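Local coordinates for protein methyl-coenzyme M reductase subunit beta (Methanosarcina barkeri, PDB 1E6Y) that forms part of the nickel enzyme that reduces methyl-coenzyme M with coenzyme B, releasing methane and the mixed heterodisulfide in the last step of methanogenesis, at residues Leu188-Ala193 against Asn373-Val378; Tyr346-Gly351 against His381-Ala386; Asn323-Leu328 against Gly355-Ser360; Asn206-Ser211 against Val390-Ala395; Ala193-Ala198 against Ser407-Ile412. All blocks are in the same frame, centred on the assembly; numbering follows the deposited sequence.

Contact 1 (Leu188-Ala193 against Asn373-Val378); sequences LRNIMA and NGNHVV. With TP7 (Coenzyme B), chain M.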
# COMPACT_ATOMS: atom_id res chain seq x y z
N LEU E 188 16.73 -10.74 -2.83
CA LEU E 188 17.29 -12.07 -2.60
C LEU E 188 17.00 -12.57 -1.18
O LEU E 188 17.25 -13.74 -0.87
CB LEU E 188 18.80 -12.07 -2.86
CG LEU E 188 19.23 -11.72 -4.29
CD1 LEU E 188 20.74 -11.62 -4.39
CD2 LEU E 188 18.68 -12.76 -5.26
N ARG E 189 16.48 -11.69 -0.34
CA ARG E 189 16.04 -12.10 1.00
C ARG E 189 14.61 -12.57 1.02
O ARG E 189 14.19 -13.23 1.97
CB ARG E 189 16.27 -10.95 1.98
CG ARG E 189 17.71 -10.45 1.98
CD ARG E 189 18.04 -9.60 3.19
NE ARG E 189 18.06 -10.46 4.40
CZ ARG E 189 18.18 -9.89 5.61
NH1 ARG E 189 18.20 -10.74 6.63
NH2 ARG E 189 18.26 -8.58 5.73
N ASN E 190 13.86 -12.31 -0.05
CA ASN E 190 12.47 -12.76 -0.10
C ASN E 190 12.34 -14.16 -0.70
O ASN E 190 11.75 -14.35 -1.77
CB ASN E 190 11.60 -11.77 -0.87
CG ASN E 190 10.14 -11.87 -0.49
OD1 ASN E 190 9.75 -12.75 0.28
ND2 ASN E 190 9.32 -10.95 -0.99
N ILE E 191 12.88 -15.15 0.01
CA ILE E 191 12.80 -16.55 -0.41
C ILE E 191 12.39 -17.38 0.80
O ILE E 191 13.15 -17.49 1.76
CB ILE E 191 14.18 -17.06 -0.92
CG1 ILE E 191 14.68 -16.18 -2.07
CG2 ILE E 191 14.07 -18.51 -1.37
CD1 ILE E 191 16.13 -16.40 -2.42
N MET E 192 11.19 -17.95 0.76
CA MET E 192 10.67 -18.65 1.94
C MET E 192 11.49 -19.89 2.25
O MET E 192 12.06 -20.52 1.35
CB MET E 192 9.18 -18.99 1.77
CG MET E 192 8.89 -20.34 1.14
SD MET E 192 7.13 -20.56 0.79
CE MET E 192 6.40 -20.44 2.42
N ALA E 193 11.68 -20.15 3.54
CA ALA E 193 12.56 -21.21 4.02
C ALA E 193 12.21 -22.57 3.42
O ALA E 193 13.10 -23.36 3.11
CB ALA E 193 12.53 -21.27 5.53
N ASN E 373 11.25 -15.77 5.93
CA ASN E 373 12.32 -15.44 5.00
C ASN E 373 13.02 -14.16 5.45
O ASN E 373 12.56 -13.49 6.38
CB ASN E 373 11.77 -15.29 3.57
CG ASN E 373 10.58 -14.35 3.50
OD1 ASN E 373 10.74 -13.14 3.36
ND2 ASN E 373 9.38 -14.91 3.56
N GLY E 374 14.13 -13.83 4.80
CA GLY E 374 14.91 -12.66 5.18
C GLY E 374 14.22 -11.33 4.91
O GLY E 374 14.68 -10.29 5.38
N ASN E 375 13.13 -11.36 4.14
CA ASN E 375 12.34 -10.16 3.87
C ASN E 375 11.07 -10.10 4.72
O ASN E 375 10.36 -9.09 4.72
CB ASN E 375 11.97 -10.09 2.38
CG ASN E 375 11.21 -8.82 2.02
OD1 ASN E 375 11.76 -7.73 2.02
ND2 ASN E 375 9.92 -8.98 1.71
N HIS E 376 10.79 -11.17 5.46
CA HIS E 376 9.63 -11.21 6.35
C HIS E 376 9.82 -10.20 7.47
O HIS E 376 10.92 -10.08 8.01
CB HIS E 376 9.47 -12.62 6.94
CG HIS E 376 8.08 -12.94 7.41
ND1 HIS E 376 7.51 -12.33 8.51
CD2 HIS E 376 7.18 -13.84 6.96
CE1 HIS E 376 6.32 -12.85 8.72
NE2 HIS E 376 6.09 -13.77 7.80
N VAL E 377 8.77 -9.45 7.79
CA VAL E 377 8.84 -8.43 8.83
C VAL E 377 9.34 -8.99 10.17
O VAL E 377 9.99 -8.29 10.94
CB VAL E 377 7.47 -7.73 9.05
CG1 VAL E 377 6.46 -8.69 9.67
CG2 VAL E 377 7.65 -6.50 9.92
N VAL E 378 9.09 -10.28 10.40
CA VAL E 378 9.46 -10.92 11.66
C VAL E 378 10.93 -11.32 11.70
O VAL E 378 11.57 -11.22 12.75
CB VAL E 378 8.59 -12.17 11.91
CG1 VAL E 378 8.99 -12.84 13.22
CG2 VAL E 378 7.12 -11.79 11.94
N TP7 M . 1.36 -8.82 11.70
P TP7 M . 1.95 -12.08 8.63
O1P TP7 M . 3.04 -13.02 8.96
O2P TP7 M . 2.24 -11.36 7.37
O3P TP7 M . 0.65 -12.81 8.54
O4P TP7 M . 1.86 -10.99 9.86
CB TP7 M . 2.75 -9.96 10.04
C TP7 M . 1.02 -8.36 9.29
O TP7 M . -0.18 -8.71 9.44
OXT TP7 M . 1.43 -7.75 8.28
CA TP7 M . 2.02 -8.70 10.43
CG TP7 M . 3.75 -10.39 11.11
O1 TP7 M . 2.92 -7.60 12.84
C1 TP7 M . 1.73 -8.01 12.79
C2 TP7 M . 0.77 -7.73 13.76
C3 TP7 M . 1.18 -6.86 14.95
C4 TP7 M . 0.15 -6.41 16.03
C5 TP7 M . -0.32 -7.66 16.82
C6 TP7 M . 0.81 -8.21 17.74
C7 TP7 M . 1.29 -7.14 18.67
S7 TP7 M . 2.62 -7.59 19.83
O HOH W 1 14.99 -16.01 3.03

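Contact 2 (Tyr346-Gly351 against His381-Ala386); sequences YGKVEG and HSRGFA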
# COMPACT_ATOMS: atom_id res chain seq x y z
N TYR E 346 25.23 -9.30 17.89
CA TYR E 346 25.17 -8.37 19.02
C TYR E 346 23.75 -8.15 19.53
O TYR E 346 23.36 -7.04 19.88
CB TYR E 346 25.84 -7.04 18.63
CG TYR E 346 27.14 -7.24 17.89
CD1 TYR E 346 28.17 -7.98 18.47
CD2 TYR E 346 27.27 -6.87 16.55
CE1 TYR E 346 29.29 -8.35 17.73
CE2 TYR E 346 28.38 -7.23 15.81
CZ TYR E 346 29.38 -7.98 16.40
OH TYR E 346 30.47 -8.40 15.66
N GLY E 347 23.02 -9.26 19.64
CA GLY E 347 21.66 -9.21 20.15
C GLY E 347 20.61 -9.45 19.08
O GLY E 347 19.49 -9.84 19.41
N LYS E 348 20.96 -9.27 17.81
CA LYS E 348 19.97 -9.27 16.74
C LYS E 348 19.48 -10.66 16.34
O LYS E 348 18.35 -10.80 15.86
CB LYS E 348 20.48 -8.52 15.51
CG LYS E 348 20.72 -7.04 15.76
CD LYS E 348 20.22 -6.18 14.61
CE LYS E 348 21.24 -6.11 13.49
NZ LYS E 348 22.27 -5.06 13.73
N VAL E 349 20.30 -11.69 16.54
CA VAL E 349 19.82 -13.05 16.34
C VAL E 349 18.85 -13.42 17.46
O VAL E 349 17.77 -13.95 17.21
CB VAL E 349 20.97 -14.09 16.28
CG1 VAL E 349 20.40 -15.50 16.24
CG2 VAL E 349 21.82 -13.84 15.04
N GLU E 350 19.22 -13.08 18.69
CA GLU E 350 18.34 -13.29 19.84
C GLU E 350 17.04 -12.50 19.67
O GLU E 350 15.96 -13.04 19.87
CB GLU E 350 19.04 -12.86 21.13
CG GLU E 350 18.28 -13.22 22.38
CD GLU E 350 18.91 -12.65 23.64
OE1 GLU E 350 18.15 -12.38 24.60
OE2 GLU E 350 20.15 -12.48 23.68
N GLY E 351 17.17 -11.24 19.25
CA GLY E 351 16.02 -10.39 19.03
C GLY E 351 15.11 -10.93 17.95
O GLY E 351 13.90 -11.06 18.16
N HIS E 381 15.57 -9.08 10.72
CA HIS E 381 16.35 -8.15 11.53
C HIS E 381 17.83 -8.46 11.63
O HIS E 381 18.67 -7.56 11.52
CB HIS E 381 15.73 -8.04 12.91
CG HIS E 381 14.25 -7.81 12.87
ND1 HIS E 381 13.71 -6.59 12.53
CD2 HIS E 381 13.22 -8.67 12.95
CE1 HIS E 381 12.41 -6.71 12.39
NE2 HIS E 381 12.08 -7.97 12.65
N SER E 382 18.16 -9.74 11.81
CA SER E 382 19.56 -10.17 11.83
C SER E 382 20.16 -10.10 10.43
O SER E 382 19.47 -10.31 9.43
CB SER E 382 19.67 -11.59 12.38
OG SER E 382 21.02 -12.04 12.35
N ARG E 383 21.44 -9.77 10.36
CA ARG E 383 22.15 -9.65 9.08
C ARG E 383 22.52 -10.97 8.46
O ARG E 383 23.70 -11.27 8.18
CB ARG E 383 23.34 -8.71 9.28
CG ARG E 383 22.94 -7.29 9.66
CD ARG E 383 24.15 -6.42 9.89
NE ARG E 383 24.76 -6.80 11.19
CZ ARG E 383 25.82 -6.13 11.62
NH1 ARG E 383 26.28 -6.54 12.82
NH2 ARG E 383 26.43 -5.15 10.98
N GLY E 384 21.49 -11.79 8.22
CA GLY E 384 21.67 -13.03 7.49
C GLY E 384 22.00 -14.24 8.34
O GLY E 384 22.16 -15.33 7.80
N PHE E 385 22.06 -14.07 9.66
CA PHE E 385 22.55 -15.13 10.54
C PHE E 385 21.43 -15.99 11.14
O PHE E 385 21.71 -16.98 11.82
CB PHE E 385 23.42 -14.55 11.66
CG PHE E 385 24.59 -13.74 11.16
CD1 PHE E 385 24.76 -12.42 11.56
CD2 PHE E 385 25.50 -14.29 10.26
CE1 PHE E 385 25.81 -11.65 11.07
CE2 PHE E 385 26.56 -13.53 9.76
CZ PHE E 385 26.72 -12.21 10.16
N ALA E 386 20.18 -15.63 10.86
CA ALA E 386 19.04 -16.32 11.46
C ALA E 386 18.35 -17.27 10.49
O ALA E 386 18.12 -18.44 10.80
CB ALA E 386 18.04 -15.29 12.01

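Contact 3 (Asn323-Leu328 against Gly355-Ser360); sequences NVSSTL and GFSFFS. With COM (1-thioethanesulfonic acid), chain N; TP7 (Coenzyme B), chain M.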
# COMPACT_ATOMS: atom_id res chain seq x y z
N ASN E 323 11.51 -26.02 16.84
CA ASN E 323 12.54 -25.84 17.86
C ASN E 323 13.54 -24.75 17.50
O ASN E 323 14.27 -24.26 18.37
CB ASN E 323 13.28 -27.16 18.10
CG ASN E 323 12.39 -28.25 18.65
OD1 ASN E 323 11.20 -28.03 18.90
ND2 ASN E 323 12.95 -29.44 18.82
N VAL E 324 13.57 -24.35 16.24
CA VAL E 324 14.55 -23.38 15.76
C VAL E 324 14.38 -21.98 16.37
O VAL E 324 15.37 -21.30 16.64
CB VAL E 324 14.54 -23.27 14.21
CG1 VAL E 324 13.23 -22.65 13.72
CG2 VAL E 324 15.73 -22.45 13.74
N SER E 325 13.14 -21.56 16.61
CA SER E 325 12.92 -20.20 17.11
C SER E 325 13.47 -20.02 18.52
O SER E 325 14.19 -19.06 18.79
CB SER E 325 11.42 -19.84 17.07
OG SER E 325 10.63 -20.70 17.87
N SER E 326 13.24 -21.01 19.38
CA SER E 326 13.75 -20.97 20.75
C SER E 326 15.24 -21.26 20.80
O SER E 326 15.96 -20.74 21.66
CB SER E 326 12.98 -21.96 21.63
OG SER E 326 12.98 -23.26 21.05
N THR E 327 15.72 -22.07 19.85
CA THR E 327 17.15 -22.39 19.77
C THR E 327 17.98 -21.14 19.50
O THR E 327 18.98 -20.89 20.17
CB THR E 327 17.43 -23.43 18.66
OG1 THR E 327 16.77 -24.66 18.97
CG2 THR E 327 18.92 -23.68 18.53
N LEU E 328 17.55 -20.34 18.52
CA LEU E 328 18.24 -19.11 18.17
C LEU E 328 18.22 -18.11 19.33
O LEU E 328 19.21 -17.42 19.58
CB LEU E 328 17.59 -18.48 16.93
CG LEU E 328 18.14 -18.86 15.55
CD1 LEU E 328 18.29 -20.37 15.43
CD2 LEU E 328 17.21 -18.32 14.46
N GLY E 355 10.90 -12.46 18.44
CA GLY E 355 9.71 -12.22 17.64
C GLY E 355 9.31 -13.41 16.80
O GLY E 355 8.13 -13.70 16.61
N PHE E 356 10.32 -14.12 16.30
CA PHE E 356 10.13 -15.33 15.50
C PHE E 356 9.44 -16.42 16.32
O PHE E 356 8.48 -17.04 15.85
CB PHE E 356 11.49 -15.80 14.97
CG PHE E 356 11.46 -17.12 14.23
CD1 PHE E 356 12.58 -17.95 14.26
CD2 PHE E 356 10.35 -17.52 13.51
CE1 PHE E 356 12.58 -19.17 13.58
CE2 PHE E 356 10.34 -18.74 12.83
CZ PHE E 356 11.46 -19.56 12.87
N SER E 357 9.85 -16.59 17.58
CA SER E 357 9.17 -17.51 18.49
C SER E 357 7.70 -17.11 18.68
O SER E 357 6.79 -17.91 18.46
CB SER E 357 9.86 -17.54 19.86
OG SER E 357 11.17 -18.08 19.76
N PHE E 358 7.48 -15.84 19.00
CA PHE E 358 6.15 -15.28 19.16
C PHE E 358 5.27 -15.54 17.93
O PHE E 358 4.18 -16.10 18.05
CB PHE E 358 6.26 -13.78 19.43
CG PHE E 358 4.96 -13.03 19.37
CD1 PHE E 358 3.90 -13.38 20.20
CD2 PHE E 358 4.83 -11.92 18.54
CE1 PHE E 358 2.73 -12.63 20.21
CE2 PHE E 358 3.67 -11.16 18.54
CZ PHE E 358 2.62 -11.51 19.38
N PHE E 359 5.79 -15.21 16.75
CA PHE E 359 5.03 -15.32 15.51
C PHE E 359 5.05 -16.72 14.90
O PHE E 359 4.53 -16.93 13.81
CB PHE E 359 5.51 -14.29 14.50
CG PHE E 359 4.89 -12.93 14.67
CD1 PHE E 359 5.65 -11.85 15.12
CD2 PHE E 359 3.54 -12.73 14.39
CE1 PHE E 359 5.07 -10.59 15.28
CE2 PHE E 359 2.95 -11.48 14.55
CZ PHE E 359 3.72 -10.40 15.00
N SER E 360 5.57 -17.69 15.64
CA SER E 360 5.41 -19.09 15.27
C SER E 360 4.72 -19.88 16.39
O SER E 360 4.70 -21.12 16.37
CB SER E 360 6.76 -19.72 14.91
OG SER E 360 7.70 -19.60 15.97
C1 COM N . 0.73 -11.64 24.15
C2 COM N . 0.67 -12.81 23.16
S1 COM N . -0.74 -10.62 23.97
S2 COM N . 1.81 -14.12 23.62
O1S COM N . 3.09 -13.49 24.08
O2S COM N . 2.06 -15.00 22.41
O3S COM N . 1.21 -14.95 24.73
N TP7 M . 1.36 -8.82 11.70
P TP7 M . 1.95 -12.08 8.63
O1P TP7 M . 3.04 -13.02 8.96
O2P TP7 M . 2.24 -11.36 7.37
O3P TP7 M . 0.65 -12.81 8.54
O4P TP7 M . 1.86 -10.99 9.86
CB TP7 M . 2.75 -9.96 10.04
C TP7 M . 1.02 -8.36 9.29
O TP7 M . -0.18 -8.71 9.44
OXT TP7 M . 1.43 -7.75 8.28
CA TP7 M . 2.02 -8.70 10.43
CG TP7 M . 3.75 -10.39 11.11
O1 TP7 M . 2.92 -7.60 12.84
C1 TP7 M . 1.73 -8.01 12.79
C2 TP7 M . 0.77 -7.73 13.76
C3 TP7 M . 1.18 -6.86 14.95
C4 TP7 M . 0.15 -6.41 16.03
C5 TP7 M . -0.32 -7.66 16.82
C6 TP7 M . 0.81 -8.21 17.74
C7 TP7 M . 1.29 -7.14 18.67
S7 TP7 M . 2.62 -7.59 19.83
O HOH W 2 9.10 -22.08 15.58

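Contact 4 (Asn206-Ser211 against Val390-Ala395); sequences NASALS and VCAAVA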
# COMPACT_ATOMS: atom_id res chain seq x y z
N ASN E 206 23.16 -28.20 3.68
CA ASN E 206 23.09 -27.62 2.34
C ASN E 206 21.96 -26.60 2.25
O ASN E 206 22.06 -25.62 1.50
CB ASN E 206 22.92 -28.71 1.28
CG ASN E 206 24.24 -29.34 0.86
OD1 ASN E 206 25.29 -28.70 0.94
ND2 ASN E 206 24.19 -30.60 0.43
N ALA E 207 20.92 -26.80 3.05
CA ALA E 207 19.83 -25.83 3.16
C ALA E 207 20.33 -24.53 3.81
O ALA E 207 20.09 -23.44 3.29
CB ALA E 207 18.68 -26.41 3.97
N SER E 208 21.07 -24.66 4.91
CA SER E 208 21.62 -23.48 5.57
C SER E 208 22.72 -22.83 4.73
O SER E 208 22.84 -21.61 4.70
CB SER E 208 22.14 -23.84 6.97
OG SER E 208 23.06 -24.91 6.94
N ALA E 209 23.43 -23.64 3.94
CA ALA E 209 24.47 -23.12 3.06
C ALA E 209 23.89 -22.26 1.94
O ALA E 209 24.34 -21.14 1.71
CB ALA E 209 25.29 -24.26 2.48
N LEU E 210 22.87 -22.79 1.26
CA LEU E 210 22.21 -22.07 0.18
C LEU E 210 21.53 -20.80 0.70
O LEU E 210 21.63 -19.74 0.08
CB LEU E 210 21.18 -22.96 -0.52
CG LEU E 210 20.46 -22.35 -1.72
CD1 LEU E 210 21.46 -21.85 -2.75
CD2 LEU E 210 19.53 -23.38 -2.34
N SER E 211 20.88 -20.91 1.85
CA SER E 211 20.23 -19.77 2.49
C SER E 211 21.23 -18.68 2.85
O SER E 211 20.97 -17.50 2.65
CB SER E 211 19.47 -20.22 3.74
OG SER E 211 18.93 -19.11 4.43
N VAL E 390 16.75 -21.45 10.07
CA VAL E 390 15.36 -21.78 9.79
C VAL E 390 15.25 -22.77 8.63
O VAL E 390 14.51 -23.75 8.71
CB VAL E 390 14.53 -20.52 9.48
CG1 VAL E 390 13.08 -20.88 9.22
CG2 VAL E 390 14.63 -19.54 10.65
N CYS E 391 16.03 -22.56 7.57
CA CYS E 391 16.02 -23.46 6.42
C CYS E 391 16.51 -24.85 6.80
O CYS E 391 15.95 -25.85 6.34
CB CYS E 391 16.88 -22.89 5.30
SG CYS E 391 16.23 -21.36 4.60
N ALA E 392 17.53 -24.92 7.64
CA ALA E 392 18.04 -26.19 8.16
C ALA E 392 17.01 -26.88 9.05
O ALA E 392 16.80 -28.09 8.95
CB ALA E 392 19.34 -25.96 8.93
N ALA E 393 16.32 -26.10 9.88
CA ALA E 393 15.29 -26.62 10.77
C ALA E 393 14.15 -27.26 9.99
O ALA E 393 13.67 -28.35 10.33
CB ALA E 393 14.76 -25.51 11.65
N VAL E 394 13.72 -26.58 8.93
CA VAL E 394 12.67 -27.07 8.06
C VAL E 394 13.09 -28.36 7.36
O VAL E 394 12.33 -29.32 7.29
CB VAL E 394 12.28 -26.00 7.02
CG1 VAL E 394 11.37 -26.58 5.96
CG2 VAL E 394 11.59 -24.84 7.72
N ALA E 395 14.35 -28.41 6.94
CA ALA E 395 14.91 -29.60 6.30
C ALA E 395 14.92 -30.81 7.23
O ALA E 395 14.79 -31.95 6.77
CB ALA E 395 16.33 -29.31 5.81

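Contact 5 (Ala193-Ala198 against Ser407-Ile412); sequences ANHVAA and STSGLI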
# COMPACT_ATOMS: atom_id res chain seq x y z
N ALA E 193 11.68 -20.15 3.54
CA ALA E 193 12.56 -21.21 4.02
C ALA E 193 12.21 -22.57 3.42
O ALA E 193 13.10 -23.36 3.11
CB ALA E 193 12.53 -21.27 5.53
N ASN E 194 10.92 -22.81 3.20
CA ASN E 194 10.48 -24.08 2.62
C ASN E 194 11.04 -24.29 1.21
O ASN E 194 11.31 -25.43 0.82
CB ASN E 194 8.95 -24.15 2.58
CG ASN E 194 8.35 -24.73 3.85
OD1 ASN E 194 9.07 -25.16 4.75
ND2 ASN E 194 7.03 -24.75 3.93
N HIS E 195 11.19 -23.20 0.45
CA HIS E 195 11.77 -23.27 -0.89
C HIS E 195 13.20 -23.78 -0.83
O HIS E 195 13.58 -24.68 -1.59
CB HIS E 195 11.77 -21.88 -1.55
CG HIS E 195 10.44 -21.46 -2.09
ND1 HIS E 195 9.30 -22.21 -1.93
CD2 HIS E 195 10.08 -20.37 -2.79
CE1 HIS E 195 8.29 -21.60 -2.51
NE2 HIS E 195 8.73 -20.48 -3.05
N VAL E 196 13.99 -23.19 0.06
CA VAL E 196 15.40 -23.53 0.20
C VAL E 196 15.57 -24.98 0.66
O VAL E 196 16.35 -25.73 0.07
CB VAL E 196 16.10 -22.58 1.20
CG1 VAL E 196 17.57 -22.97 1.36
CG2 VAL E 196 15.99 -21.14 0.71
N ALA E 197 14.78 -25.38 1.65
CA ALA E 197 14.79 -26.76 2.13
C ALA E 197 14.37 -27.76 1.05
O ALA E 197 14.93 -28.85 0.96
CB ALA E 197 13.88 -26.90 3.34
N ALA E 198 13.39 -27.37 0.23
CA ALA E 198 12.94 -28.19 -0.90
C ALA E 198 14.08 -28.40 -1.89
O ALA E 198 14.36 -29.52 -2.31
CB ALA E 198 11.76 -27.53 -1.59
N SER E 407 3.71 -28.74 0.85
CA SER E 407 2.54 -27.86 0.83
C SER E 407 2.81 -26.56 0.07
O SER E 407 2.01 -26.15 -0.76
CB SER E 407 2.10 -27.54 2.26
OG SER E 407 1.03 -26.61 2.27
N THR E 408 3.94 -25.93 0.38
CA THR E 408 4.23 -24.59 -0.14
C THR E 408 5.20 -24.60 -1.32
O THR E 408 5.21 -23.67 -2.12
CB THR E 408 4.82 -23.67 0.95
OG1 THR E 408 6.13 -24.13 1.31
CG2 THR E 408 3.93 -23.66 2.19
N SER E 409 6.01 -25.65 -1.42
CA SER E 409 7.20 -25.62 -2.27
C SER E 409 7.40 -26.88 -3.10
O SER E 409 8.52 -27.16 -3.54
CB SER E 409 8.44 -25.37 -1.42
OG SER E 409 8.26 -24.25 -0.57
N GLY E 410 6.32 -27.63 -3.33
CA GLY E 410 6.41 -28.86 -4.09
C GLY E 410 6.93 -28.65 -5.50
O GLY E 410 7.87 -29.32 -5.93
N LEU E 411 6.36 -27.67 -6.20
CA LEU E 411 6.78 -27.33 -7.56
C LEU E 411 8.23 -26.84 -7.60
O LEU E 411 9.00 -27.23 -8.48
CB LEU E 411 5.85 -26.25 -8.13
CG LEU E 411 6.06 -25.79 -9.57
CD1 LEU E 411 5.69 -26.90 -10.54
CD2 LEU E 411 5.22 -24.56 -9.83
N ILE E 412 8.60 -26.02 -6.62
CA ILE E 412 9.94 -25.44 -6.55
C ILE E 412 10.99 -26.53 -6.34
O ILE E 412 12.03 -26.52 -7.00
CB ILE E 412 10.04 -24.39 -5.41
CG1 ILE E 412 9.10 -23.21 -5.71
CG2 ILE E 412 11.47 -23.89 -5.26
CD1 ILE E 412 9.39 -22.50 -7.01

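Contact 1 (Leu188-Ala193 against Asn373-Val378)
Arg189 and Gly374 bring the two backbones to a CA-CA distance of 4.4 Å, where a short 3-10 segment meets the type I beta turn running from Asn373 to His376. Arg189 O faces the amides of this turn, 2.9 Å from Gly374 N, and a water joins Gly374 N to Ile191 O. The Arg189 chain bends at chi3 (69°), laying its guanidinium flat against the turn with Gly374 O 3.4 Å above the plane, over its centre. A CB on Gly374 would run into Arg189 NE. The Arg189 cation is paired with Glu215, so an alanine here would probably leave that carboxylate without its mate and uncover Gly374 O. Asn373 packs CB against Ile191 O at 3.2 Å, and its OD1 takes a weak bond from Asn375 N. Asn375 in turn is tied through its amide to Asn180 O and Glu182 N. Beyond the turn the loop enters the coenzyme B pocket, where Val377 CG1 and Val378 CG2 touch the ligand methyl. There Val378 N donates to His376 ND1 in the ring plane (3.2 Å, 167°), while the ring edge carries CE1 to 3.3 Å from the phosphate oxygen O1P.

Contact 2 (Tyr346-Gly351 against His381-Ala386)
Val349 wedges its CG2 branch into the loop at Ser382 and Phe385, and this is the tight half of the contact: CG2 lies 3.3 Å from Ser382 OG and 3.8 Å from Phe385 CB. Asp345 receives the Ser382 hydroxyl and fixes its rotation. The other half is looser and carries charge. Lys348, bent at chi2, chi3 and chi4, runs its CE past His381 O at 3.5 Å and brings NZ over one face of the Arg383 guanidinium, 4.0 Å from NE. These like charges are probably tolerable because each has an acid of its own, Asp345 for Arg383 and an acidic side chain of another protein's chain for Lys348. Edge meets edge where Arg383 NH1 stands 3.7 Å from Tyr346 CE2, the two planes 66° apart. Arg383 is the centre of an inverse gamma turn, and its O lies over one face of the Phe385 ring. The contact thus joins the start of helix 348-358 to the loop leading into helix 387-395, with helices 228-241, 296-318 and 323-339 packed around it.

Contact 3 (Asn323-Leu328 against Gly355-Ser360)
Ser360 OG, facing Ser325, is held by two partners: it donates to Phe356 O at 2.7 Å, tilted 27° from the carbonyl plane, and receives a proton from a water 2.9 Å away. The same water lies 3.1 Å from Ser325 OG, so a water bridge links helix 323-339 to the residue just past the end of helix 348-358. Beside it the packing is close and mostly apolar. Ser325 CB sits over the Phe356 ring in a CH-pi contact, 3.8 Å from the centroid and 21° off the normal, while Val324 CG1 meets Phe356 CE1 at 3.5 Å. Ser357 OG comes within 3.2 Å of Ser325 CB, its polar need met by Ala353 O in its own helix. The next two residues turn to the ligands. The CB of Phe358 points away from helix 323-339, and with CG anti to the backbone N (chi1 170°) the ring offers its edge to coenzyme M, CD1 lying 3.3 Å from O2S; at another part of the ring, CE2 is 3.9 Å from the coenzyme B thiol sulfur S7. Replacing Phe358 by an alanine would probably open a gap beside the two bound coenzymes and leave Phe359 less firmly held. Phe359 is sandwiched, the coenzyme B methyl on one face and Phe358 CD2 on the other. Packed helices that deliver aromatic rings from the end of one of them thus form part of the wall of the methyl-coenzyme M reductase active site.

Contact 4 (Asn206-Ser211 against Val390-Ala395)
Ala207 places its CB in the groove of the facing helix, 3.7 Å from Cys391 O and 4.2 Å from the CB atoms of both Cys391 and Ala395. The motif is a near-antiparallel helix pair built on small side chains: the segment axes run at 152° to each other and approach to 7.5 Å, a separation that alanine, serine and cysteine allow. Ser208 and Ala392 continue the interface CB to CB at 4.0 Å. In the second shell, Leu308 of helix 296-318 lies against both of these residues, and the Ser208 hydroxyl is turned back to Met205 O in its own helix, leaving CB to do the packing. Val196 of helix 193-199 covers Cys391, and Arg67 of the gamma subunit bonds to Ala395 O where helix 387-395 ends. With SG anti to its carbonyl carbon (chi1 -65°), Cys391 turns its sulfur toward Ser211, and the sulfur settles 3.5 Å from Ser211 OG and equally far from Ser211 CB.

Contact 5 (Ala193-Ala198 against Ser407-Ile412)
Asn194 and His195, neighbours at the start of helix 193-199, hold one end each of a short relay of polar bonds. Asn194 ND2 donates to Thr408 OG1 at 2.8 Å (152°), with the acceptor close to the amide plane. Thr408 OG1 is hydrogen-bonded to Ser409 OG at 2.8 Å, and a further hydrogen bond links Ser409 OG to His195 ND1 at 2.7 Å, the hydroxyl lying in the imidazole plane. Ser409 OG stands anti to its carbonyl carbon (chi1 -51°), which places it between the threonine hydroxyl and the ring. The relay fixes the rotation of the histidine, and Asn194 ND2 has a further acceptor in Phe403 O, which anchors that end of the relay. Packing completes the fit. Ile412 lays CG1 over one face of the His195 ring as a CH-pi contact, 3.8 Å from the centroid, while Thr408 O approaches the ring edge 3.7 Å from CE1. One turn along, Ala198 CB rests 4.0 Å from Ser409 CB. Met192, just before the first helix, adds cover over Thr408 and Ser409, and Val394 backs Asn194. The segment axes cross at -48° and approach to 8.4 Å, beside a kink where the N atoms of Leu411 and Ile412 lack bonds to the preceding turn. This is a crossed helix pair joined by side-chain hydrogen bonds, tying helix 193-199 to helix 405-416 in the beta subunit's helical C-terminal region.

How the contacts relate
From the N terminus, three first partners come in quick succession: 188-193 and 193-198, which share Ala193, and then 206-211. Their mates lie some 180 to 210 residues on. Contact 3 closes first, over a short helical hairpin, followed by contacts 1, 2, 4 and 5. The loop of contact 3 falls within those of contacts 1, 4 and 5, and contact 4 lies within contact 5, as does contact 2, which is also inside contact 4. Contact 2 crosses both 1 and 3, while contact 1 crosses 4 and 5. Helix 387-395 is the shared hub, touching contacts 1, 3 and 5, and contacts 1 and 3 meet again at coenzyme B.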